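Local coordinates for DNA repair protein RAD14 (Saccharomyces cerevisiae, PDB 5A3D) that binds damaged DNA through the domain seen here and is required for the incision step of yeast nucleotide excision repair, at residues Ile5-Asn10 against Gln24-Cys29; His18-Leu23 against His63-Pro68. All coordinates share one frame; numbering follows the deposited sequence.

From the N terminus the chain enters the zinc finger, and interaction 1 closes its loop: residues 5-10 meet 24-29 again after 13 intervening residues, which include helix 15-19. Interaction 2 starts inside that loop, at 18-23, and reaches forward 40 residues to 63-68, leading into and along the edge strand 65-67. The segments alternate along the chain, so the two contacts cross. Their centres lie about 17 Å apart, yet they touch where Q24 packs on H18. Interaction 1 holds the finger together round its metal; interaction 2 joins the finger to the three-stranded antiparallel sheet of the domain.

Interaction 1 (Ile5-Asn10 against Gln24-Cys29); sequences IECHIN and QVCKQC. With ZN (zinc ion), chain F.
The four-cysteine zinc site of the RAD14 zinc finger is built here: C7 reaches the zinc ion from the 5-10 loop, while C26 and C29 reach it from the start of helix 27-32. The metal lies 2.4 Å from C7 SG and 2.3 Å from C26 SG; C29 SG and C4, from just ahead of the loop, complete the set. C26 occupies the N-cap and its SG accepts from C29 N, a capping bond within the helix start. Across the contact the same sulfur takes an almost straight bond from N10 ND2 (ND2 to SG 3.4 Å, 176° at the hydrogen), with the sulfur lying in the amide plane. These N-H donors would be expected to draw negative charge from the sulfur. With chi1 at 68°, C7 SG stands between its own backbone N and carbonyl carbon, turned to the zinc and to the loop that follows, where it accepts from N10 N and, weakly, from I9 N. The second hydrogen of N10 ND2 goes to a water, which in turn donates to Q28 OE1. C29 SG presses on C7 CB at 3.3 Å and on E6 CB. At the far end I5 N donates to Q24 O (2.9 Å), and I5 CD1 lies 3.6 Å from V25 CG2, the two side chains crossing at about a right angle. E6 OE2 forms a salt bridge with K36 and a hydrogen bond with Y37, linking the loop to helix 34-37, while Q28 NE2 hydrogen-bonds to E32 further along helix 27-32.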
ATOM      1  N   ILE B   5      22.313  32.572   3.876  1.00 33.70           N
ATOM      2  CA  ILE B   5      21.492  33.027   5.003  1.00 38.89           C
ATOM      3  C   ILE B   5      22.100  32.654   6.362  1.00 39.27           C
ATOM      4  O   ILE B   5      21.666  33.120   7.374  1.00 42.03           O
ATOM      5  CB  ILE B   5      20.038  32.494   4.869  1.00 41.63           C
ATOM      6  CG1 ILE B   5      20.010  30.982   5.005  1.00 40.93           C
ATOM      7  CG2 ILE B   5      19.498  32.927   3.526  1.00 43.37           C
ATOM      8  CD1 ILE B   5      18.768  30.248   4.487  1.00 44.46           C
ATOM      9  N   GLU B   6      23.121  31.798   6.402  1.00 37.61           N
ATOM     10  CA  GLU B   6      23.742  31.517   7.683  1.00 39.32           C
ATOM     11  C   GLU B   6      24.909  32.467   7.924  1.00 40.13           C
ATOM     12  O   GLU B   6      24.962  33.220   8.948  1.00 42.35           O
ATOM     13  CB  GLU B   6      24.177  30.064   7.727  1.00 38.85           C
ATOM     14  CG  GLU B   6      22.956  29.196   7.749  1.00 39.95           C
ATOM     15  CD  GLU B   6      22.258  29.187   9.125  1.00 42.62           C
ATOM     16  OE1 GLU B   6      22.777  29.804  10.109  1.00 45.38           O
ATOM     17  OE2 GLU B   6      21.210  28.572   9.209  1.00 42.60           O
ATOM     18  N   CYS B   7      25.862  32.457   7.001  1.00 35.53           N
ATOM     19  CA  CYS B   7      27.071  33.193   7.254  1.00 36.33           C
ATOM     20  C   CYS B   7      26.995  34.653   6.791  1.00 35.93           C
ATOM     21  O   CYS B   7      27.718  35.502   7.297  1.00 38.51           O
ATOM     22  CB  CYS B   7      28.275  32.455   6.620  1.00 33.81           C
ATOM     23  SG  CYS B   7      28.416  32.347   4.832  0.98 32.33           S
ATOM     24  N   HIS B   8      26.173  34.915   5.777  1.00 36.88           N
ATOM     25  CA  HIS B   8      26.033  36.262   5.153  1.00 40.07           C
ATOM     26  C   HIS B   8      27.239  36.770   4.368  1.00 38.73           C
ATOM     27  O   HIS B   8      27.386  37.969   4.170  1.00 40.21           O
ATOM     28  CB  HIS B   8      25.671  37.274   6.228  1.00 44.99           C
ATOM     29  CG  HIS B   8      24.528  36.824   7.068  1.00 50.18           C
ATOM     30  ND1 HIS B   8      23.256  36.653   6.558  1.00 52.69           N
ATOM     31  CD2 HIS B   8      24.454  36.510   8.388  1.00 54.30           C
ATOM     32  CE1 HIS B   8      22.450  36.246   7.524  1.00 55.33           C
ATOM     33  NE2 HIS B   8      23.149  36.167   8.650  1.00 54.88           N
ATOM     34  N   ILE B   9      28.075  35.827   3.977  1.00 34.81           N
ATOM     35  CA  ILE B   9      29.355  36.038   3.390  1.00 35.51           C
ATOM     36  C   ILE B   9      29.483  35.374   2.048  1.00 33.22           C
ATOM     37  O   ILE B   9      29.715  36.048   1.070  1.00 32.98           O
ATOM     38  CB  ILE B   9      30.445  35.524   4.320  1.00 36.00           C
ATOM     39  CG1 ILE B   9      30.445  36.390   5.563  1.00 40.04           C
ATOM     40  CG2 ILE B   9      31.836  35.618   3.624  1.00 37.15           C
ATOM     41  CD1 ILE B   9      31.354  35.815   6.623  1.00 40.98           C
ATOM     42  N   ASN B  10      29.339  34.060   2.003  1.00 32.49           N
ATOM     43  CA  ASN B  10      29.509  33.300   0.784  1.00 31.66           C
ATOM     44  C   ASN B  10      28.359  33.610  -0.170  1.00 34.29           C
ATOM     45  O   ASN B  10      27.190  33.859   0.261  1.00 33.11           O
ATOM     46  CB  ASN B  10      29.588  31.814   1.099  1.00 30.03           C
ATOM     47  CG  ASN B  10      31.035  31.302   1.319  1.00 30.28           C
ATOM     48  OD1 ASN B  10      32.004  31.890   0.830  1.00 30.85           O
ATOM     49  ND2 ASN B  10      31.161  30.233   2.133  1.00 30.01           N
ATOM     50  N   GLN B  24      19.122  28.918   0.301  1.00 35.76           N
ATOM     51  CA  GLN B  24      20.296  29.743   0.033  1.00 38.58           C
ATOM     52  C   GLN B  24      21.374  29.614   1.134  1.00 34.48           C
ATOM     53  O   GLN B  24      21.488  30.521   2.005  1.00 36.55           O
ATOM     54  CB  GLN B  24      19.871  31.201  -0.147  1.00 43.83           C
ATOM     55  CG  GLN B  24      19.061  31.396  -1.407  1.00 51.53           C
ATOM     56  CD  GLN B  24      19.715  32.465  -2.256  1.00 60.27           C
ATOM     57  OE1 GLN B  24      19.485  33.679  -2.035  1.00 65.35           O
ATOM     58  NE2 GLN B  24      20.602  32.028  -3.204  1.00 62.56           N
ATOM     59  N   VAL B  25      22.027  28.457   1.145  1.00 37.18           N
ATOM     60  CA  VAL B  25      22.992  28.051   2.206  1.00 34.36           C
ATOM     61  C   VAL B  25      24.227  27.479   1.556  1.00 31.70           C
ATOM     62  O   VAL B  25      24.116  26.719   0.601  1.00 30.82           O
ATOM     63  CB  VAL B  25      22.374  26.994   3.156  1.00 35.37           C
ATOM     64  CG1 VAL B  25      23.383  26.615   4.232  1.00 36.79           C
ATOM     65  CG2 VAL B  25      21.157  27.611   3.790  1.00 37.07           C
ATOM     66  N   CYS B  26      25.393  27.966   1.958  1.00 30.36           N
ATOM     67  CA  CYS B  26      26.651  27.493   1.399  1.00 28.98           C
ATOM     68  C   CYS B  26      27.018  26.125   1.982  1.00 27.76           C
ATOM     69  O   CYS B  26      26.531  25.714   3.060  1.00 27.94           O
ATOM     70  CB  CYS B  26      27.807  28.518   1.624  1.00 28.58           C
ATOM     71  SG  CYS B  26      28.406  28.677   3.252  1.00 29.00           S
ATOM     72  N   LYS B  27      27.942  25.461   1.349  1.00 28.65           N
ATOM     73  CA  LYS B  27      28.299  24.113   1.733  1.00 30.07           C
ATOM     74  C   LYS B  27      28.956  24.127   3.160  1.00 28.44           C
ATOM     75  O   LYS B  27      28.721  23.263   3.980  1.00 27.36           O
ATOM     76  CB  LYS B  27      29.220  23.465   0.686  1.00 35.07           C
ATOM     77  CG  LYS B  27      29.510  22.031   1.112  1.00 39.98           C
ATOM     78  CD  LYS B  27      29.492  20.883   0.106  1.00 45.35           C
ATOM     79  CE  LYS B  27      29.900  21.106  -1.356  1.00 50.52           C
ATOM     80  NZ  LYS B  27      30.138  19.756  -2.021  1.00 53.22           N
ATOM     81  N   GLN B  28      29.775  25.125   3.420  1.00 28.39           N
ATOM     82  CA  GLN B  28      30.481  25.180   4.693  1.00 30.36           C
ATOM     83  C   GLN B  28      29.465  25.276   5.873  1.00 30.79           C
ATOM     84  O   GLN B  28      29.551  24.563   6.875  1.00 32.41           O
ATOM     85  CB  GLN B  28      31.523  26.274   4.707  1.00 31.06           C
ATOM     86  CG  GLN B  28      32.206  26.528   6.112  1.00 31.91           C
ATOM     87  CD  GLN B  28      33.439  27.408   6.048  1.00 33.29           C
ATOM     88  OE1 GLN B  28      33.792  27.958   5.038  1.00 32.43           O
ATOM     89  NE2 GLN B  28      34.087  27.573   7.184  1.00 35.33           N
ATOM     90  N   CYS B  29      28.538  26.205   5.728  1.00 30.75           N
ATOM     91  CA  CYS B  29      27.496  26.447   6.684  1.00 32.46           C
ATOM     92  C   CYS B  29      26.597  25.241   6.831  1.00 31.98           C
ATOM     93  O   CYS B  29      26.251  24.923   7.948  1.00 32.62           O
ATOM     94  CB  CYS B  29      26.674  27.693   6.359  1.00 31.70           C
ATOM     95  SG  CYS B  29      27.548  29.219   6.684  1.00 33.05           S
TER
HETATM   96 ZN    ZN F 500      27.369  30.229   4.620  1.00 32.13          ZN
HETATM   97  O   HOH W   1      33.026  28.287   2.403  1.00 29.22           O

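Interaction 2 (His18-Leu23 against His63-Pro68)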
ATOM      1  N   HIS B  18      20.588  24.229  -2.485  1.00 30.02           N
ATOM      2  CA  HIS B  18      19.994  25.264  -3.250  1.00 31.75           C
ATOM      3  C   HIS B  18      19.056  24.706  -4.324  1.00 33.63           C
ATOM      4  O   HIS B  18      17.913  25.113  -4.417  1.00 34.91           O
ATOM      5  CB  HIS B  18      21.149  26.074  -3.854  1.00 33.46           C
ATOM      6  CG  HIS B  18      20.692  27.171  -4.710  1.00 36.63           C
ATOM      7  ND1 HIS B  18      20.404  26.992  -6.036  1.00 42.12           N
ATOM      8  CD2 HIS B  18      20.305  28.424  -4.402  1.00 38.93           C
ATOM      9  CE1 HIS B  18      19.930  28.120  -6.532  1.00 44.90           C
ATOM     10  NE2 HIS B  18      19.919  29.021  -5.560  1.00 42.46           N
ATOM     11  N   ASP B  19      19.539  23.796  -5.154  1.00 34.09           N
ATOM     12  CA  ASP B  19      18.777  23.393  -6.340  1.00 37.05           C
ATOM     13  C   ASP B  19      17.623  22.491  -5.920  1.00 35.43           C
ATOM     14  O   ASP B  19      16.503  22.576  -6.521  1.00 37.63           O
ATOM     15  CB  ASP B  19      19.621  22.643  -7.381  1.00 41.07           C
ATOM     16  CG  ASP B  19      20.671  23.490  -8.078  1.00 44.94           C
ATOM     17  OD1 ASP B  19      20.748  24.754  -7.906  1.00 47.49           O
ATOM     18  OD2 ASP B  19      21.408  22.832  -8.887  1.00 49.65           O
ATOM     19  N   VAL B  20      17.862  21.591  -4.949  1.00 32.91           N
ATOM     20  CA  VAL B  20      16.840  20.559  -4.586  1.00 32.97           C
ATOM     21  C   VAL B  20      15.980  21.043  -3.456  1.00 32.48           C
ATOM     22  O   VAL B  20      14.791  20.930  -3.522  1.00 32.76           O
ATOM     23  CB  VAL B  20      17.467  19.226  -4.134  1.00 32.99           C
ATOM     24  CG1 VAL B  20      16.400  18.227  -3.622  1.00 34.36           C
ATOM     25  CG2 VAL B  20      18.259  18.634  -5.330  1.00 35.05           C
ATOM     26  N   PHE B  21      16.573  21.612  -2.429  1.00 29.75           N
ATOM     27  CA  PHE B  21      15.864  21.921  -1.235  1.00 30.61           C
ATOM     28  C   PHE B  21      15.509  23.428  -1.146  1.00 32.20           C
ATOM     29  O   PHE B  21      14.840  23.822  -0.182  1.00 33.97           O
ATOM     30  CB  PHE B  21      16.639  21.470  -0.036  1.00 29.61           C
ATOM     31  CG  PHE B  21      16.800  19.983   0.049  1.00 28.86           C
ATOM     32  CD1 PHE B  21      15.750  19.207   0.453  1.00 31.33           C
ATOM     33  CD2 PHE B  21      17.961  19.374  -0.390  1.00 28.80           C
ATOM     34  CE1 PHE B  21      15.828  17.799   0.450  1.00 32.00           C
ATOM     35  CE2 PHE B  21      18.132  17.992  -0.270  1.00 30.74           C
ATOM     36  CZ  PHE B  21      17.010  17.185   0.064  1.00 31.93           C
ATOM     37  N   LYS B  22      15.976  24.240  -2.109  1.00 33.02           N
ATOM     38  CA  LYS B  22      15.619  25.651  -2.218  1.00 37.16           C
ATOM     39  C   LYS B  22      16.111  26.487  -1.055  1.00 37.56           C
ATOM     40  O   LYS B  22      15.421  27.376  -0.579  1.00 39.80           O
ATOM     41  CB  LYS B  22      14.086  25.817  -2.406  1.00 42.03           C
ATOM     42  CG  LYS B  22      13.500  24.785  -3.291  1.00 43.48           C
ATOM     43  CD  LYS B  22      14.007  24.969  -4.709  1.00 45.96           C
ATOM     44  CE  LYS B  22      13.397  23.829  -5.515  1.00 49.18           C
ATOM     45  NZ  LYS B  22      13.909  23.758  -6.923  1.00 52.41           N
ATOM     46  N   LEU B  23      17.320  26.209  -0.638  1.00 33.98           N
ATOM     47  CA  LEU B  23      17.903  26.877   0.553  1.00 35.82           C
ATOM     48  C   LEU B  23      19.117  27.625   0.079  1.00 34.14           C
ATOM     49  O   LEU B  23      19.992  27.028  -0.561  1.00 33.20           O
ATOM     50  CB  LEU B  23      18.270  25.832   1.590  1.00 36.43           C
ATOM     51  CG  LEU B  23      17.084  25.185   2.319  1.00 39.64           C
ATOM     52  CD1 LEU B  23      17.536  24.005   3.190  1.00 40.95           C
ATOM     53  CD2 LEU B  23      16.384  26.195   3.156  1.00 43.29           C
ATOM     54  N   HIS B  63      10.718  18.269  -0.074  1.00 33.14           N
ATOM     55  CA  HIS B  63      11.641  18.173  -1.203  1.00 32.48           C
ATOM     56  C   HIS B  63      12.412  16.923  -0.948  1.00 30.37           C
ATOM     57  O   HIS B  63      12.465  16.444   0.214  1.00 29.90           O
ATOM     58  CB  HIS B  63      12.560  19.363  -1.335  1.00 32.57           C
ATOM     59  CG  HIS B  63      11.859  20.643  -1.677  1.00 36.80           C
ATOM     60  ND1 HIS B  63      11.397  21.522  -0.711  1.00 39.77           N
ATOM     61  CD2 HIS B  63      11.584  21.218  -2.868  1.00 37.76           C
ATOM     62  CE1 HIS B  63      10.816  22.560  -1.302  1.00 41.74           C
ATOM     63  NE2 HIS B  63      10.915  22.391  -2.612  1.00 41.46           N
ATOM     64  N   ARG B  64      12.946  16.319  -1.991  1.00 31.34           N
ATOM     65  CA  ARG B  64      13.795  15.191  -1.752  1.00 31.53           C
ATOM     66  C   ARG B  64      14.804  15.019  -2.912  1.00 31.27           C
ATOM     67  O   ARG B  64      14.518  15.365  -4.042  1.00 30.40           O
ATOM     68  CB  ARG B  64      13.041  13.882  -1.564  1.00 36.15           C
ATOM     69  CG  ARG B  64      12.273  13.349  -2.743  1.00 40.65           C
ATOM     70  CD  ARG B  64      11.356  12.124  -2.352  1.00 45.79           C
ATOM     71  NE  ARG B  64      10.138  12.386  -1.493  1.00 48.68           N
ATOM     72  CZ  ARG B  64       9.428  13.518  -1.421  1.00 47.31           C
ATOM     73  NH1 ARG B  64       9.661  14.554  -2.249  1.00 53.83           N
ATOM     74  NH2 ARG B  64       8.436  13.625  -0.560  1.00 45.57           N
ATOM     75  N   LEU B  65      15.960  14.523  -2.558  1.00 30.46           N
ATOM     76  CA  LEU B  65      16.970  14.089  -3.485  1.00 29.73           C
ATOM     77  C   LEU B  65      16.980  12.576  -3.555  1.00 28.35           C
ATOM     78  O   LEU B  65      17.144  11.922  -2.552  1.00 27.53           O
ATOM     79  CB  LEU B  65      18.294  14.523  -2.942  1.00 30.42           C
ATOM     80  CG  LEU B  65      19.611  14.568  -3.816  1.00 34.43           C
ATOM     81  CD1 LEU B  65      20.985  14.430  -3.119  1.00 35.80           C
ATOM     82  CD2 LEU B  65      19.679  14.382  -5.293  1.00 35.21           C
ATOM     83  N   GLU B  66      16.969  12.040  -4.769  1.00 28.46           N
ATOM     84  CA  GLU B  66      17.123  10.591  -4.951  1.00 30.09           C
ATOM     85  C   GLU B  66      18.471  10.237  -5.474  1.00 29.89           C
ATOM     86  O   GLU B  66      19.081  10.975  -6.328  1.00 29.87           O
ATOM     87  CB  GLU B  66      15.992  10.087  -5.835  1.00 32.12           C
ATOM     88  CG  GLU B  66      14.744  10.053  -5.015  1.00 32.43           C
ATOM     89  CD  GLU B  66      13.587   9.316  -5.632  1.00 36.90           C
ATOM     90  OE1 GLU B  66      13.756   8.837  -6.789  1.00 37.89           O
ATOM     91  OE2 GLU B  66      12.508   9.261  -4.921  1.00 37.78           O
ATOM     92  N   LYS B  67      18.969   9.102  -5.018  1.00 29.74           N
ATOM     93  CA  LYS B  67      20.223   8.541  -5.509  1.00 31.63           C
ATOM     94  C   LYS B  67      20.129   7.050  -5.657  1.00 32.01           C
ATOM     95  O   LYS B  67      19.202   6.428  -5.100  1.00 29.89           O
ATOM     96  CB  LYS B  67      21.323   8.858  -4.504  1.00 34.04           C
ATOM     97  CG  LYS B  67      21.261  10.305  -3.998  1.00 35.30           C
ATOM     98  CD  LYS B  67      22.439  11.077  -4.410  1.00 39.30           C
ATOM     99  CE  LYS B  67      22.770  11.121  -5.868  1.00 42.50           C
ATOM    100  NZ  LYS B  67      23.474  12.455  -6.136  1.00 43.70           N
ATOM    101  N   PRO B  68      21.077   6.446  -6.425  1.00 30.75           N
ATOM    102  CA  PRO B  68      21.144   4.984  -6.451  1.00 31.13           C
ATOM    103  C   PRO B  68      21.218   4.457  -5.020  1.00 30.54           C
ATOM    104  O   PRO B  68      21.890   5.077  -4.155  1.00 30.52           O
ATOM    105  CB  PRO B  68      22.449   4.703  -7.236  1.00 33.35           C
ATOM    106  CG  PRO B  68      22.640   5.926  -8.116  1.00 33.97           C
ATOM    107  CD  PRO B  68      22.204   7.058  -7.156  1.00 33.36           C
TER
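H63, F21 and V20 carry this contact, which has no hydrogen bond between its segments. The H63 imidazole lies against the backbone carbonyls of V20 and F21: its CD2 is 3.3 Å from V20 O, and F21 O stands over one face of the ring, offset toward the rim. The K22 and H63 side chains cross at about a right angle, K22 CG lying 3.6 Å from H63 NE2. A bend at chi2 (-67°) then carries the lysine chain back to D19, where NZ donates to the backbone O at 2.9 Å. H63 ND1 is bonded to E85 of helix 83-94, which would restrain the rotation of the ring. F21 and H63 run alongside each other, pointing opposite ways, F21 CD1 touching H63 CB at 3.7 Å and H63 O meeting the edge of the phenyl ring near its plane. Here the zinc finger docks on the sheet of the DNA-binding domain: F21 also packs on V16 and on V82 of the central strand 78-82, and L65 in the edge strand touches V16 as well. Its chi1 of 174°, anti to the backbone N, places V20 CG1 over the centre of the F21 ring, 3.7 Å above its plane; the same methyl also meets R64 O at 3.5 Å. L65 CB lies 4.2 Å from both V20 CG1 and F21 CZ. R64 points its CB away from the finger, and its guanidinium group bonds to L56 O. The bound DNA comes within about 5 Å of this contact, nearest atom to nearest atom.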